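Local coordinates for protein predicted ATPase of the ABC class (Vibrio vulnificus, PDB 5D6A) that binds the ATP analogue AMP-PNP and, as a predicted ABC-class ATPase with a P-loop domain, probably hydrolyses ATP, at residues I118-S130 with S281-Y293. Sequence-based numbering, arbitrary orientation.
Unlike the reference sequence in segment 281-293: Gly288 (reference Ser).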
# COMPACT_ATOMS: atom_id res chain seq x y z
N ILE A 118 -11.15 15.08 18.26
CA ILE A 118 -12.09 15.38 17.18
C ILE A 118 -11.38 15.06 15.86
O ILE A 118 -10.17 15.24 15.74
CB ILE A 118 -12.56 16.85 17.23
CG1 ILE A 118 -13.73 17.06 16.26
CG2 ILE A 118 -11.42 17.81 16.92
CD1 ILE A 118 -14.36 18.43 16.36
N SER A 119 -12.15 14.59 14.88
CA SER A 119 -11.57 14.18 13.60
C SER A 119 -11.23 15.36 12.68
O SER A 119 -12.12 16.06 12.19
CB SER A 119 -12.54 13.22 12.89
OG SER A 119 -11.94 12.65 11.74
N LEU A 120 -9.93 15.58 12.45
CA LEU A 120 -9.44 16.64 11.56
C LEU A 120 -9.02 16.01 10.25
O LEU A 120 -8.79 14.80 10.19
CB LEU A 120 -8.27 17.39 12.19
CG LEU A 120 -8.56 18.14 13.49
CD1 LEU A 120 -7.28 18.76 14.03
CD2 LEU A 120 -9.63 19.20 13.27
N HIS A 121 -8.88 16.83 9.21
CA HIS A 121 -8.55 16.32 7.88
C HIS A 121 -7.29 16.91 7.27
O HIS A 121 -7.23 17.14 6.05
CB HIS A 121 -9.76 16.54 6.97
CG HIS A 121 -11.04 16.09 7.58
ND1 HIS A 121 -11.84 16.93 8.33
CD2 HIS A 121 -11.64 14.87 7.63
CE1 HIS A 121 -12.88 16.27 8.78
NE2 HIS A 121 -12.79 15.02 8.37
N GLY A 122 -6.29 17.15 8.11
CA GLY A 122 -5.01 17.67 7.66
C GLY A 122 -5.06 18.96 6.85
O GLY A 122 -5.60 19.97 7.31
N GLN A 123 -4.52 18.90 5.64
CA GLN A 123 -4.44 20.07 4.76
C GLN A 123 -5.70 20.38 3.97
O GLN A 123 -5.76 21.39 3.27
CB GLN A 123 -3.27 19.90 3.79
CG GLN A 123 -1.94 19.70 4.48
CD GLN A 123 -1.54 20.90 5.31
OE1 GLN A 123 -1.42 20.81 6.53
NE2 GLN A 123 -1.39 22.05 4.66
N THR A 124 -6.72 19.52 4.06
CA THR A 124 -7.95 19.73 3.30
C THR A 124 -9.13 20.18 4.16
O THR A 124 -9.13 20.06 5.38
CB THR A 124 -8.38 18.44 2.56
OG1 THR A 124 -8.54 17.37 3.50
CG2 THR A 124 -7.34 18.05 1.52
N VAL A 125 -10.14 20.72 3.47
CA VAL A 125 -11.37 21.16 4.09
C VAL A 125 -12.47 20.31 3.48
O VAL A 125 -12.85 20.50 2.32
CB VAL A 125 -11.64 22.65 3.80
CG1 VAL A 125 -12.96 23.08 4.42
CG2 VAL A 125 -10.49 23.50 4.30
N LEU A 126 -12.98 19.35 4.26
CA LEU A 126 -14.00 18.43 3.77
C LEU A 126 -15.35 18.66 4.42
O LEU A 126 -15.45 19.29 5.47
CB LEU A 126 -13.55 16.99 4.04
CG LEU A 126 -12.21 16.56 3.44
CD1 LEU A 126 -11.85 15.16 3.91
CD2 LEU A 126 -12.22 16.64 1.92
N ASP A 127 -16.39 18.16 3.76
CA ASP A 127 -17.74 18.24 4.28
C ASP A 127 -17.82 17.10 5.29
O ASP A 127 -18.15 15.97 4.94
CB ASP A 127 -18.75 18.08 3.14
CG ASP A 127 -20.19 18.27 3.58
OD1 ASP A 127 -20.46 18.26 4.80
OD2 ASP A 127 -21.06 18.41 2.70
N SER A 128 -17.47 17.41 6.53
CA SER A 128 -17.38 16.42 7.61
C SER A 128 -18.50 16.45 8.64
O SER A 128 -19.21 17.45 8.77
CB SER A 128 -16.06 16.62 8.33
OG SER A 128 -15.93 15.76 9.44
N THR A 129 -18.62 15.35 9.38
CA THR A 129 -19.62 15.22 10.45
C THR A 129 -19.07 15.64 11.81
O THR A 129 -19.80 15.63 12.80
CB THR A 129 -20.17 13.78 10.56
OG1 THR A 129 -19.10 12.87 10.82
CG2 THR A 129 -20.88 13.38 9.27
N SER A 130 -17.79 15.98 11.87
CA SER A 130 -17.19 16.42 13.13
C SER A 130 -17.86 17.71 13.59
O SER A 130 -17.98 17.96 14.79
CB SER A 130 -15.68 16.59 12.98
OG SER A 130 -15.37 17.48 11.93
N SER A 281 -6.47 18.87 -6.13
CA SER A 281 -7.27 20.09 -6.14
C SER A 281 -8.76 19.80 -6.31
O SER A 281 -9.56 20.73 -6.44
CB SER A 281 -6.76 21.05 -7.21
OG SER A 281 -5.46 21.49 -6.88
N ILE A 282 -9.14 18.52 -6.35
CA ILE A 282 -10.56 18.15 -6.39
C ILE A 282 -11.16 18.51 -5.03
O ILE A 282 -12.37 18.61 -4.89
CB ILE A 282 -10.80 16.66 -6.67
CG1 ILE A 282 -10.10 15.78 -5.62
CG2 ILE A 282 -10.34 16.30 -8.08
CD1 ILE A 282 -10.32 14.30 -5.82
N TYR A 283 -10.28 18.65 -4.03
CA TYR A 283 -10.68 19.06 -2.69
C TYR A 283 -10.19 20.47 -2.45
O TYR A 283 -9.29 20.95 -3.13
CB TYR A 283 -10.05 18.17 -1.62
CG TYR A 283 -10.31 16.70 -1.73
CD1 TYR A 283 -11.56 16.16 -1.44
CD2 TYR A 283 -9.29 15.82 -2.08
CE1 TYR A 283 -11.79 14.80 -1.53
CE2 TYR A 283 -9.51 14.46 -2.16
CZ TYR A 283 -10.76 13.96 -1.88
OH TYR A 283 -10.98 12.60 -1.97
N ASN A 284 -10.78 21.13 -1.46
CA ASN A 284 -10.37 22.47 -1.07
C ASN A 284 -9.27 22.34 -0.02
O ASN A 284 -9.31 21.42 0.80
CB ASN A 284 -11.56 23.24 -0.47
CG ASN A 284 -12.71 23.39 -1.44
OD1 ASN A 284 -12.52 23.49 -2.65
ND2 ASN A 284 -13.92 23.41 -0.91
N HIS A 285 -8.30 23.24 -0.05
CA HIS A 285 -7.20 23.22 0.92
C HIS A 285 -7.20 24.45 1.82
O HIS A 285 -7.76 25.49 1.47
CB HIS A 285 -5.85 23.05 0.21
CG HIS A 285 -5.65 21.69 -0.37
ND1 HIS A 285 -6.01 21.37 -1.66
CD2 HIS A 285 -5.13 20.56 0.17
CE1 HIS A 285 -5.71 20.10 -1.89
NE2 HIS A 285 -5.18 19.59 -0.80
N ILE A 286 -6.56 24.30 2.98
CA ILE A 286 -6.48 25.37 3.97
C ILE A 286 -5.52 26.47 3.53
O ILE A 286 -4.69 26.25 2.65
CB ILE A 286 -6.03 24.85 5.35
CG1 ILE A 286 -4.58 24.34 5.30
CG2 ILE A 286 -6.98 23.76 5.84
CD1 ILE A 286 -4.07 23.81 6.62
N PRO A 287 -5.64 27.67 4.14
CA PRO A 287 -4.73 28.76 3.80
C PRO A 287 -3.28 28.42 4.13
O PRO A 287 -3.02 27.69 5.09
CB PRO A 287 -5.23 29.92 4.67
CG PRO A 287 -6.64 29.59 5.00
CD PRO A 287 -6.70 28.10 5.08
N GLY A 288 -2.36 28.95 3.34
CA GLY A 288 -0.93 28.71 3.54
C GLY A 288 -0.46 27.35 3.06
O GLY A 288 0.74 27.07 3.05
N ASP A 289 -1.41 26.50 2.65
CA ASP A 289 -1.09 25.16 2.17
C ASP A 289 -0.27 25.18 0.88
O ASP A 289 0.48 24.24 0.61
CB ASP A 289 -2.37 24.38 1.91
CG ASP A 289 -2.11 23.01 1.33
OD1 ASP A 289 -1.35 22.23 1.94
OD2 ASP A 289 -2.67 22.71 0.26
N GLY A 290 -0.46 26.23 0.08
CA GLY A 290 0.24 26.36 -1.19
C GLY A 290 -0.64 25.98 -2.37
O GLY A 290 -0.35 26.36 -3.51
N ARG A 291 -1.71 25.23 -2.11
CA ARG A 291 -2.64 24.79 -3.15
C ARG A 291 -4.05 25.36 -2.99
O ARG A 291 -4.93 25.06 -3.81
CB ARG A 291 -2.71 23.26 -3.15
CG ARG A 291 -1.39 22.57 -3.44
CD ARG A 291 -1.44 21.09 -3.11
NE ARG A 291 -1.59 20.87 -1.67
CZ ARG A 291 -1.61 19.68 -1.07
NH1 ARG A 291 -1.49 18.56 -1.78
NH2 ARG A 291 -1.75 19.61 0.25
N GLU A 292 -4.27 26.18 -1.96
CA GLU A 292 -5.62 26.72 -1.71
C GLU A 292 -6.21 27.59 -2.83
O GLU A 292 -7.36 28.02 -2.74
CB GLU A 292 -5.71 27.47 -0.36
CG GLU A 292 -4.95 28.79 -0.24
CD GLU A 292 -3.45 28.64 -0.07
OE1 GLU A 292 -2.91 27.55 -0.34
OE2 GLU A 292 -2.82 29.63 0.35
N TYR A 293 -5.42 27.88 -3.86
CA TYR A 293 -5.94 28.64 -5.00
C TYR A 293 -5.78 27.86 -6.29
O TYR A 293 -5.61 28.43 -7.37
CB TYR A 293 -5.34 30.05 -5.07
CG TYR A 293 -5.91 30.97 -4.02
CD1 TYR A 293 -7.17 31.54 -4.18
CD2 TYR A 293 -5.20 31.26 -2.85
CE1 TYR A 293 -7.71 32.38 -3.22
CE2 TYR A 293 -5.73 32.10 -1.88
CZ TYR A 293 -6.99 32.66 -2.08
OH TYR A 293 -7.52 33.50 -1.12
O HOH W 1 -13.03 19.70 -0.34
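Thr124 and His285 form an antiparallel non-hydrogen-bonded pair, their CA atoms 4.3 Å apart, in a two-stranded patch of only a few residues, flanked by two backbone bonds: Ile286 N donates to Gln123 O (3.0 Å) and Val125 N to Asn284 O (2.9 Å); one water links Val125 O to Asn284 N where the strands part. A type II' turn from His121 to Thr124 brings the first strand in; Gly122 suits its positive phi, and Thr124, with OG1 in the crowded position (chi1 57°), bonds to His121 O. That turns Thr124 CG2 to His285, 3.5 Å from its NE2.

The flexible side chain of Gln123, bent at chi2, carries its amide to Asp289, NE2 giving a nearly straight bond to OD1 (2.7 Å, 168°). It arrives on the anti side of that oxygen, tilted from the carboxylate plane, while Arg291 takes the syn side with NE and NH2, one to each oxygen. Arg218 also pairs with Asp289, so the carboxylate gathers several donors and is probably kept ionised. The imidazole of His285 lies over the guanidinium of Arg291, NE2 3.5 Å above its plane. Val125 and Ile286, both beta-branched and so suited to extended backbone, meet through their CG2 methyls (3.8 Å). Leu126 sends CD2 to Tyr283 CD1 (3.5 Å).

Together these bonds join the N-terminal ABC-class ATPase region to the P-loop region, just beyond helix 271-280. Helix 92-109 packs against Val125 and Ile286, while helix 181-199 borders Asn284, whose OD1 accepts from Arg198, and strand 294-296 lies beside Ser281.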